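Local coordinates for KLLA0E08119p (Kluyveromyces lactis, PDB 3VA7), which probably uses its biotin to carboxylate urea with bicarbonate and ATP, through linked biotin carboxylase and carboxyltransferase parts of a larger urea-degrading enzyme, at residues 37-42 with 407-412; 731-736 with 845-850; 865-870 with 913-918. All blocks are in the same frame, centred on the assembly; numbering follows the deposited sequence.

Interaction 1 of 3, residues 37-42 with 407-412; sequences ANRGEI and AEYDPT
Asp-410 OD2, in the loop that faces Arg-39, is gripped twice from its own segment. Thr-412 OG1 meets its syn lone pair at 2.9 Å, and the backbone N of Thr-412 reaches the same oxygen from above the carboxylate plane, closing an Asx turn. Just before this turn, the ring of Tyr-409 takes the Arg-39 side chain over one face. Arg-39 CD lies 4.2 Å from the ring centroid and 28° off the normal, in a CH-pi contact, while Arg-39 NE sits 3.6 Å from Tyr-409 CD2. A bend at chi3 (-68°) brings the guanidinium nearly parallel to the ring, beyond its rim by CD2, their planes 16° apart. Glu-408 CB covers the other face. Arg-39 NE forms a salt bridge with Asp-65, and Tyr-409 OH bonds to the carbonyl of Arg-83. The Asp-410 carboxylate does not touch Arg-39 NH2, though its opposite charge probably adds some attraction. Both segments belong to the biotin carboxylation region: 37-42 leads from strand 33-36, in the middle of a parallel sheet, into helix 40-53, whereas 407-412 links strands 404-405 and 412-420 of an antiparallel sheet.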
loop_
_atom_site.group_PDB
_atom_site.type_symbol
_atom_site.label_atom_id
_atom_site.label_comp_id
_atom_site.label_asym_id
_atom_site.label_seq_id
_atom_site.Cartn_x
_atom_site.Cartn_y
_atom_site.Cartn_z
ATOM N N ALA A 37 -12.051 -17.458 26.562
ATOM C CA ALA A 37 -12.094 -16.098 27.097
ATOM C C ALA A 37 -10.812 -15.345 26.739
ATOM O O ALA A 37 -10.111 -14.782 27.602
ATOM C CB ALA A 37 -12.347 -16.092 28.580
ATOM N N ASN A 38 -10.514 -15.318 25.449
ATOM C CA ASN A 38 -9.284 -14.680 25.005
ATOM C C ASN A 38 -9.292 -14.369 23.520
ATOM O O ASN A 38 -10.289 -14.699 22.811
ATOM C CB ASN A 38 -8.059 -15.533 25.365
ATOM C CG ASN A 38 -6.918 -14.708 25.860
ATOM O OD1 ASN A 38 -6.400 -13.846 25.128
ATOM N ND2 ASN A 38 -6.487 -14.961 27.098
ATOM N N ARG A 39 -8.188 -13.740 23.087
ATOM C CA ARG A 39 -7.985 -13.219 21.737
ATOM C C ARG A 39 -6.619 -13.646 21.206
ATOM O O ARG A 39 -5.931 -14.468 21.799
ATOM C CB ARG A 39 -8.106 -11.662 21.741
ATOM C CG ARG A 39 -6.959 -10.920 22.426
ATOM C CD ARG A 39 -6.901 -9.396 22.140
ATOM N NE ARG A 39 -6.567 -9.069 20.749
ATOM C CZ ARG A 39 -5.341 -9.145 20.180
ATOM N NH1 ARG A 39 -5.206 -8.819 18.881
ATOM N NH2 ARG A 39 -4.252 -9.561 20.862
ATOM N N GLY A 40 -6.218 -13.083 20.087
ATOM C CA GLY A 40 -4.869 -13.295 19.588
ATOM C C GLY A 40 -4.434 -14.731 19.416
ATOM O O GLY A 40 -5.206 -15.619 19.036
ATOM N N GLU A 41 -3.190 -14.944 19.775
ATOM C CA GLU A 41 -2.383 -16.101 19.438
ATOM C C GLU A 41 -2.745 -17.275 20.334
ATOM O O GLU A 41 -2.876 -18.442 19.888
ATOM C CB GLU A 41 -0.941 -15.606 19.647
ATOM C CG GLU A 41 0.130 -16.545 19.935
ATOM C CD GLU A 41 0.145 -17.163 21.341
ATOM O OE1 GLU A 41 0.493 -16.478 22.369
ATOM O OE2 GLU A 41 -0.103 -18.391 21.335
ATOM N N ILE A 42 -2.933 -16.994 21.607
ATOM C CA ILE A 42 -3.425 -18.055 22.481
ATOM C C ILE A 42 -4.818 -18.588 22.059
ATOM O O ILE A 42 -5.107 -19.785 22.147
ATOM C CB ILE A 42 -3.421 -17.645 23.976
ATOM C CG1 ILE A 42 -3.453 -18.913 24.818
ATOM C CG2 ILE A 42 -4.569 -16.626 24.319
ATOM C CD1 ILE A 42 -2.496 -19.931 24.286
ATOM N N ALA A 407 -2.915 -1.030 18.295
ATOM C CA ALA A 407 -2.070 -0.670 19.453
ATOM C C ALA A 407 -2.821 -0.946 20.767
ATOM O O ALA A 407 -2.260 -0.829 21.873
ATOM C CB ALA A 407 -1.625 0.812 19.360
ATOM N N GLU A 408 -4.085 -1.343 20.616
ATOM C CA GLU A 408 -4.982 -1.537 21.738
ATOM C C GLU A 408 -4.468 -2.532 22.803
ATOM O O GLU A 408 -4.240 -2.171 23.965
ATOM C CB GLU A 408 -6.388 -1.908 21.236
ATOM C CG GLU A 408 -7.533 -1.452 22.174
ATOM C CD GLU A 408 -7.559 0.081 22.477
ATOM O OE1 GLU A 408 -7.098 0.897 21.620
ATOM O OE2 GLU A 408 -8.060 0.454 23.580
ATOM N N TYR A 409 -4.241 -3.774 22.416
ATOM C CA TYR A 409 -4.180 -4.796 23.452
ATOM C C TYR A 409 -2.800 -5.160 23.958
ATOM O O TYR A 409 -2.577 -5.233 25.178
ATOM C CB TYR A 409 -4.994 -6.028 23.028
ATOM C CG TYR A 409 -6.413 -5.640 22.647
ATOM C CD1 TYR A 409 -7.371 -5.351 23.632
ATOM C CD2 TYR A 409 -6.776 -5.507 21.287
ATOM C CE1 TYR A 409 -8.676 -4.959 23.270
ATOM C CE2 TYR A 409 -8.063 -5.123 20.903
ATOM C CZ TYR A 409 -9.010 -4.853 21.891
ATOM O OH TYR A 409 -10.272 -4.483 21.500
ATOM N N ASP A 410 -1.881 -5.365 23.030
ATOM C CA ASP A 410 -0.649 -6.097 23.305
ATOM C C ASP A 410 -0.116 -6.368 21.938
ATOM O O ASP A 410 -0.827 -6.877 21.098
ATOM C CB ASP A 410 -0.925 -7.440 23.991
ATOM C CG ASP A 410 0.269 -8.389 23.933
ATOM O OD1 ASP A 410 1.199 -8.293 24.780
ATOM O OD2 ASP A 410 0.272 -9.250 23.030
ATOM N N PRO A 411 1.156 -6.051 21.712
ATOM C CA PRO A 411 1.624 -6.084 20.334
ATOM C C PRO A 411 2.222 -7.458 19.869
ATOM O O PRO A 411 2.982 -7.509 18.906
ATOM C CB PRO A 411 2.656 -4.937 20.314
ATOM C CG PRO A 411 3.116 -4.785 21.776
ATOM C CD PRO A 411 2.209 -5.626 22.657
ATOM N N THR A 412 1.862 -8.559 20.513
ATOM C CA THR A 412 2.345 -9.843 20.037
ATOM C C THR A 412 1.905 -10.204 18.597
ATOM O O THR A 412 0.722 -10.136 18.235
ATOM C CB THR A 412 1.946 -10.963 21.006
ATOM O OG1 THR A 412 2.615 -10.752 22.262
ATOM C CG2 THR A 412 2.321 -12.324 20.418
#

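Interaction 2 of 3, residues 731-736 with 845-850; sequences YSLGAI and DRYILV. With NA (sodium ion), chain K; BTI (5-(hexahydro-2-oxo-1H-thieno[3,4-D]imidazol-6-yl)pentanal), chain B.
A type II beta turn, Ser-732 to Ala-735, rests on Tyr-847 at the start of a strand, and so joins the A/B and C/D parts of the carboxyltransferase region. The turn is closed by Ala-735 N bonding to Ser-732 O at 2.8 Å, and Gly-734 takes its third position with a positive phi of 97°. Strand 847-852 is the middle one of a five-stranded antiparallel sheet. With chi1 at -38°, CG of Tyr-847 lies anti to its carbonyl carbon and the ring is directed at the turn. Ser-732 OG stands over one face of that ring, toward the rim and 3.3 Å from Tyr-847 CD1; its polar need is met by the carbonyl of Ala-843. At the far end of the ring, Tyr-847 OH lies 3.6 Å from Leu-733 CD2. Putting a serine in place of Tyr-847 would probably leave Ser-732 and Leu-733 without the surface they rest on and open a gap beside the turn. Two bound groups flank the contact. Tyr-731 belongs to the biotin pocket, its OH hydrogen-bonded to Phe-756 N. On the other flank, Asp-845 OD2 binds a sodium ion together with Glu-764 and a water. Beside Tyr-847, Leu-733 CB packs 3.7 Å from Arg-846 NH2, and a second water links these residues: it donates to Leu-733 O at 2.7 Å and accepts from Arg-846 NH2 at 2.7 Å, lying in the guanidinium plane at its edge.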
loop_
_atom_site.group_PDB
_atom_site.type_symbol
_atom_site.label_atom_id
_atom_site.label_comp_id
_atom_site.label_asym_id
_atom_site.label_seq_id
_atom_site.Cartn_x
_atom_site.Cartn_y
_atom_site.Cartn_z
ATOM N N TYR A 731 -2.346 5.693 -22.955
ATOM C CA TYR A 731 -1.524 6.837 -23.230
ATOM C C TYR A 731 -0.084 6.404 -23.140
ATOM O O TYR A 731 0.244 5.384 -22.520
ATOM C CB TYR A 731 -1.686 7.881 -22.134
ATOM C CG TYR A 731 -2.995 8.559 -22.022
ATOM C CD1 TYR A 731 -3.860 8.661 -23.098
ATOM C CD2 TYR A 731 -3.353 9.175 -20.824
ATOM C CE1 TYR A 731 -5.115 9.360 -22.968
ATOM C CE2 TYR A 731 -4.550 9.856 -20.675
ATOM C CZ TYR A 731 -5.429 9.967 -21.729
ATOM O OH TYR A 731 -6.610 10.686 -21.539
ATOM N N SER A 732 0.783 7.261 -23.635
ATOM C CA SER A 732 2.221 7.029 -23.503
ATOM C C SER A 732 2.818 7.791 -22.339
ATOM O O SER A 732 2.497 8.958 -22.132
ATOM C CB SER A 732 2.910 7.502 -24.789
ATOM O OG SER A 732 2.535 6.668 -25.874
ATOM N N LEU A 733 3.701 7.147 -21.590
ATOM C CA LEU A 733 4.573 7.891 -20.695
ATOM C C LEU A 733 5.136 9.118 -21.438
ATOM O O LEU A 733 5.717 9.016 -22.567
ATOM C CB LEU A 733 5.688 7.008 -20.240
ATOM C CG LEU A 733 5.653 6.455 -18.831
ATOM C CD1 LEU A 733 4.480 6.978 -17.944
ATOM C CD2 LEU A 733 5.728 4.904 -18.872
ATOM N N GLY A 734 4.892 10.287 -20.852
ATOM C CA GLY A 734 5.427 11.505 -21.371
ATOM C C GLY A 734 4.410 12.216 -22.234
ATOM O O GLY A 734 4.676 13.332 -22.707
ATOM N N ALA A 735 3.249 11.601 -22.469
ATOM C CA ALA A 735 2.279 12.189 -23.405
ATOM C C ALA A 735 1.787 13.541 -22.891
ATOM O O ALA A 735 1.734 13.817 -21.648
ATOM C CB ALA A 735 1.095 11.258 -23.607
ATOM N N ILE A 736 1.403 14.399 -23.824
ATOM C CA ILE A 736 0.916 15.709 -23.406
ATOM C C ILE A 736 -0.579 15.644 -23.649
ATOM O O ILE A 736 -1.044 15.730 -24.765
ATOM C CB ILE A 736 1.690 16.845 -24.113
ATOM C CG1 ILE A 736 3.163 16.774 -23.698
ATOM C CG2 ILE A 736 1.238 18.184 -23.705
ATOM C CD1 ILE A 736 4.067 17.532 -24.664
ATOM N N ASP A 845 8.795 8.006 -28.448
ATOM C CA ASP A 845 10.023 7.240 -28.586
ATOM C C ASP A 845 9.808 5.657 -28.472
ATOM O O ASP A 845 10.572 4.866 -29.017
ATOM C CB ASP A 845 10.846 7.849 -27.401
ATOM C CG ASP A 845 12.235 7.412 -27.378
ATOM O OD1 ASP A 845 13.085 8.226 -27.693
ATOM O OD2 ASP A 845 12.563 6.250 -27.017
ATOM N N ARG A 846 8.793 5.221 -27.708
ATOM C CA ARG A 846 8.672 3.818 -27.241
ATOM C C ARG A 846 7.402 3.080 -27.697
ATOM O O ARG A 846 7.172 1.926 -27.301
ATOM C CB ARG A 846 8.672 3.738 -25.702
ATOM C CG ARG A 846 10.039 3.722 -25.044
ATOM C CD ARG A 846 9.965 3.852 -23.566
ATOM N NE ARG A 846 9.532 5.200 -23.203
ATOM C CZ ARG A 846 9.377 5.628 -21.944
ATOM N NH1 ARG A 846 9.632 4.811 -20.916
ATOM N NH2 ARG A 846 9.029 6.887 -21.723
ATOM N N TYR A 847 6.563 3.715 -28.509
ATOM C CA TYR A 847 5.319 3.058 -28.812
ATOM C C TYR A 847 4.716 3.554 -30.070
ATOM O O TYR A 847 4.905 4.728 -30.459
ATOM C CB TYR A 847 4.229 3.435 -27.810
ATOM C CG TYR A 847 4.541 3.610 -26.358
ATOM C CD1 TYR A 847 5.246 4.755 -25.873
ATOM C CD2 TYR A 847 4.052 2.676 -25.458
ATOM C CE1 TYR A 847 5.478 4.915 -24.542
ATOM C CE2 TYR A 847 4.244 2.831 -24.109
ATOM C CZ TYR A 847 4.933 3.946 -23.650
ATOM O OH TYR A 847 5.076 3.993 -22.301
ATOM N N ILE A 848 3.893 2.669 -30.622
ATOM C CA ILE A 848 3.064 2.965 -31.766
ATOM C C ILE A 848 1.639 2.696 -31.301
ATOM O O ILE A 848 1.354 1.650 -30.734
ATOM C CB ILE A 848 3.409 2.016 -32.981
ATOM C CG1 ILE A 848 4.850 2.283 -33.538
ATOM C CG2 ILE A 848 2.370 2.093 -34.055
ATOM C CD1 ILE A 848 5.168 1.552 -34.957
ATOM N N LEU A 849 0.755 3.657 -31.511
ATOM C CA LEU A 849 -0.632 3.469 -31.210
ATOM C C LEU A 849 -1.391 2.951 -32.446
ATOM O O LEU A 849 -1.362 3.609 -33.492
ATOM C CB LEU A 849 -1.185 4.815 -30.738
ATOM C CG LEU A 849 -2.671 4.870 -30.314
ATOM C CD1 LEU A 849 -2.919 4.103 -29.030
ATOM C CD2 LEU A 849 -3.172 6.328 -30.182
ATOM N N VAL A 850 -2.084 1.817 -32.331
ATOM C CA VAL A 850 -2.892 1.262 -33.455
ATOM C C VAL A 850 -4.361 1.592 -33.201
ATOM O O VAL A 850 -4.940 1.171 -32.182
ATOM C CB VAL A 850 -2.764 -0.317 -33.544
ATOM C CG1 VAL A 850 -3.543 -0.886 -34.670
ATOM C CG2 VAL A 850 -1.355 -0.747 -33.698
HETATM NA NA NA K . 13.873 4.838 -26.308
HETATM C C11 BTI B . -2.637 15.841 -12.492
HETATM O O11 BTI B . -3.790 16.323 -12.267
HETATM C C10 BTI B . -2.315 14.770 -13.577
HETATM C C9 BTI B . -3.595 14.308 -14.271
HETATM C C8 BTI B . -3.410 13.507 -15.552
HETATM C C7 BTI B . -4.634 13.476 -16.490
HETATM C C2 BTI B . -5.946 13.114 -15.825
HETATM S S1 BTI B . -5.917 11.518 -15.063
HETATM C C6 BTI B . -7.661 11.308 -15.141
HETATM C C5 BTI B . -8.185 12.147 -16.287
HETATM N N3 BTI B . -8.332 11.172 -17.335
HETATM C C3 BTI B . -7.445 11.355 -18.277
HETATM O O3 BTI B . -7.394 10.632 -19.377
HETATM N N2 BTI B . -6.646 12.369 -18.017
HETATM C C4 BTI B . -7.091 13.078 -16.824
HETATM O O HOH W 1 8.196 8.662 -23.595
HETATM O O HOH W 2 14.243 2.516 -24.547
#

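Interaction 3 of 3, residues 865-870 with 913-918; sequences INRLIH and SEIQFD
The helical backbone of 865-870 and the irregular chain of 913-918 come nearest at Arg-867 and Ile-915, whose CA atoms are 6.2 Å apart. From the loop, Ile-915 makes most of the contact, with both of its arms. CG1 stands anti to the carbonyl carbon (chi1 -71°) and CG2 anti to the backbone N, which sends CG2 to Arg-867 and CG1 with CD1 to Leu-868. CG2 of Ile-915 rests against Arg-867 CB at 3.8 Å. The longer arm runs on to Leu-868, where Ile-915 CD1 lies 3.7 Å from the CA and 3.8 Å from the CB. The contact belongs to the C/D part of the carboxyltransferase region, where helix 859-875 packs on a five-stranded antiparallel sheet: Leu-868 touches Tyr-852 and Val-890 there, and Ile-915 reaches Tyr-852 as well. The loop carrying Ile-915 follows helix 901-912 and leads into strand 922-934 of another sheet. Phe-917 extends the patch, its CD2 lying 4.2 Å from Arg-867 CG. Its ring also turns an edge toward Ile-915 CG2 and meets Tyr-863 edge-to-face. Only the aliphatic root of Arg-867 serves this interface. Bends at chi2 and chi3 carry the guanidinium away from the loop, its plane 80° from that of the Phe-917 ring, and lay it over the imidazole of His-870 one turn further along the helix, with Arg-867 NH2 above the ring centre, 3.3 Å from its plane.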
loop_
_atom_site.group_PDB
_atom_site.type_symbol
_atom_site.label_atom_id
_atom_site.label_comp_id
_atom_site.label_asym_id
_atom_site.label_seq_id
_atom_site.Cartn_x
_atom_site.Cartn_y
_atom_site.Cartn_z
ATOM N N ILE A 865 -8.870 -6.530 -31.470
ATOM C CA ILE A 865 -7.667 -6.109 -30.736
ATOM C C ILE A 865 -7.160 -7.343 -30.020
ATOM O O ILE A 865 -5.940 -7.610 -29.927
ATOM C CB ILE A 865 -7.996 -5.015 -29.711
ATOM C CG1 ILE A 865 -8.456 -3.737 -30.444
ATOM C CG2 ILE A 865 -6.842 -4.806 -28.677
ATOM C CD1 ILE A 865 -9.206 -2.827 -29.504
ATOM N N ASN A 866 -8.101 -8.141 -29.542
ATOM C CA ASN A 866 -7.678 -9.321 -28.873
ATOM C C ASN A 866 -6.916 -10.239 -29.885
ATOM O O ASN A 866 -5.931 -10.909 -29.523
ATOM C CB ASN A 866 -8.862 -9.968 -28.210
ATOM C CG ASN A 866 -8.711 -11.406 -28.119
ATOM O OD1 ASN A 866 -8.373 -11.969 -27.079
ATOM N ND2 ASN A 866 -8.948 -12.057 -29.237
ATOM N N ARG A 867 -7.319 -10.205 -31.152
ATOM C CA ARG A 867 -6.772 -11.117 -32.172
ATOM C C ARG A 867 -5.387 -10.577 -32.641
ATOM O O ARG A 867 -4.454 -11.342 -32.802
ATOM C CB ARG A 867 -7.770 -11.299 -33.355
ATOM C CG ARG A 867 -8.872 -12.356 -33.242
ATOM C CD ARG A 867 -8.895 -13.127 -31.882
ATOM N NE ARG A 867 -8.250 -14.432 -31.903
ATOM C CZ ARG A 867 -7.816 -15.121 -30.846
ATOM N NH1 ARG A 867 -7.918 -14.653 -29.591
ATOM N NH2 ARG A 867 -7.235 -16.320 -31.051
ATOM N N LEU A 868 -5.262 -9.263 -32.856
ATOM C CA LEU A 868 -3.960 -8.645 -33.105
ATOM C C LEU A 868 -2.937 -9.065 -32.043
ATOM O O LEU A 868 -1.853 -9.495 -32.391
ATOM C CB LEU A 868 -4.062 -7.105 -33.208
ATOM C CG LEU A 868 -2.729 -6.445 -33.547
ATOM C CD1 LEU A 868 -2.231 -7.015 -34.866
ATOM C CD2 LEU A 868 -2.797 -4.911 -33.707
ATOM N N ILE A 869 -3.303 -8.983 -30.763
ATOM C CA ILE A 869 -2.412 -9.314 -29.686
ATOM C C ILE A 869 -2.034 -10.750 -29.865
ATOM O O ILE A 869 -0.878 -11.120 -29.657
ATOM C CB ILE A 869 -3.077 -9.086 -28.273
ATOM C CG1 ILE A 869 -3.212 -7.571 -27.953
ATOM C CG2 ILE A 869 -2.328 -9.834 -27.180
ATOM C CD1 ILE A 869 -4.128 -7.251 -26.816
ATOM N N HIS A 870 -3.008 -11.562 -30.253
ATOM C CA HIS A 870 -2.785 -12.983 -30.413
ATOM C C HIS A 870 -1.805 -13.251 -31.575
ATOM O O HIS A 870 -0.967 -14.128 -31.480
ATOM C CB HIS A 870 -4.114 -13.704 -30.588
ATOM C CG HIS A 870 -3.985 -15.112 -31.059
ATOM N ND1 HIS A 870 -3.699 -16.163 -30.207
ATOM C CD2 HIS A 870 -4.118 -15.656 -32.300
ATOM C CE1 HIS A 870 -3.659 -17.291 -30.900
ATOM N NE2 HIS A 870 -3.917 -17.011 -32.171
ATOM N N SER A 913 -3.191 -8.493 -41.595
ATOM C CA SER A 913 -3.927 -9.256 -42.628
ATOM C C SER A 913 -4.085 -10.722 -42.248
ATOM O O SER A 913 -4.777 -11.467 -42.942
ATOM C CB SER A 913 -3.259 -9.129 -43.982
ATOM O OG SER A 913 -1.991 -9.805 -43.999
ATOM N N GLU A 914 -3.454 -11.147 -41.150
ATOM C CA GLU A 914 -3.554 -12.517 -40.745
ATOM C C GLU A 914 -4.689 -12.748 -39.781
ATOM O O GLU A 914 -4.996 -13.890 -39.442
ATOM C CB GLU A 914 -2.228 -13.007 -40.137
ATOM C CG GLU A 914 -1.089 -13.058 -41.153
ATOM C CD GLU A 914 0.328 -13.154 -40.552
ATOM O OE1 GLU A 914 0.493 -13.758 -39.437
ATOM O OE2 GLU A 914 1.280 -12.636 -41.250
ATOM N N ILE A 915 -5.302 -11.678 -39.294
ATOM C CA ILE A 915 -6.383 -11.815 -38.327
ATOM C C ILE A 915 -7.600 -12.411 -39.063
ATOM O O ILE A 915 -8.065 -11.831 -40.041
ATOM C CB ILE A 915 -6.702 -10.411 -37.700
ATOM C CG1 ILE A 915 -5.550 -9.974 -36.770
ATOM C CG2 ILE A 915 -8.118 -10.376 -37.035
ATOM C CD1 ILE A 915 -5.431 -8.450 -36.531
ATOM N N GLN A 916 -8.084 -13.572 -38.626
ATOM C CA GLN A 916 -9.307 -14.143 -39.242
ATOM C C GLN A 916 -10.311 -14.422 -38.140
ATOM O O GLN A 916 -10.001 -15.139 -37.158
ATOM C CB GLN A 916 -9.117 -15.487 -40.058
ATOM C CG GLN A 916 -7.738 -15.830 -40.676
ATOM C CD GLN A 916 -7.446 -15.262 -42.144
ATOM O OE1 GLN A 916 -7.870 -14.149 -42.510
ATOM N NE2 GLN A 916 -6.669 -16.027 -42.938
ATOM N N PHE A 917 -11.528 -13.919 -38.316
ATOM C CA PHE A 917 -12.618 -14.333 -37.401
ATOM C C PHE A 917 -13.960 -13.957 -38.002
ATOM O O PHE A 917 -14.030 -13.159 -38.946
ATOM C CB PHE A 917 -12.444 -13.778 -35.948
ATOM C CG PHE A 917 -12.674 -12.315 -35.847
ATOM C CD1 PHE A 917 -13.930 -11.809 -35.502
ATOM C CD2 PHE A 917 -11.677 -11.417 -36.178
ATOM C CE1 PHE A 917 -14.148 -10.427 -35.463
ATOM C CE2 PHE A 917 -11.913 -10.053 -36.116
ATOM C CZ PHE A 917 -13.138 -9.572 -35.765
ATOM N N ASP A 918 -15.020 -14.550 -37.478
ATOM C CA ASP A 918 -16.365 -14.205 -37.970
ATOM C C ASP A 918 -17.216 -13.563 -36.862
ATOM O O ASP A 918 -16.920 -13.676 -35.648
ATOM C CB ASP A 918 -17.088 -15.432 -38.571
ATOM C CG ASP A 918 -17.360 -16.524 -37.537
ATOM O OD1 ASP A 918 -17.790 -17.608 -37.927
ATOM O OD2 ASP A 918 -17.134 -16.341 -36.327
#

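How the interactions relate
The three contacts divide between the biotin carboxylase and carboxyltransferase parts. Interaction 1 lies in the biotin carboxylase part, its centre 52 Å from that of interaction 2 and 57 Å from that of interaction 3, across the centre of the chain from both. Interactions 2 and 3 are neighbours in the carboxyltransferase part, with centres 22 Å apart; strand 847-852 and helix 859-875 follow each other in the chain, and they touch where Val-850 CG1 packs 4.2 Å from Leu-868 CD2. Interaction 2 alone holds a residue of the biotin pocket. About 38 Å separates the nearest atoms of interactions 1 and 2. As in other biotin-dependent carboxylases, the biotin probably travels between the two parts.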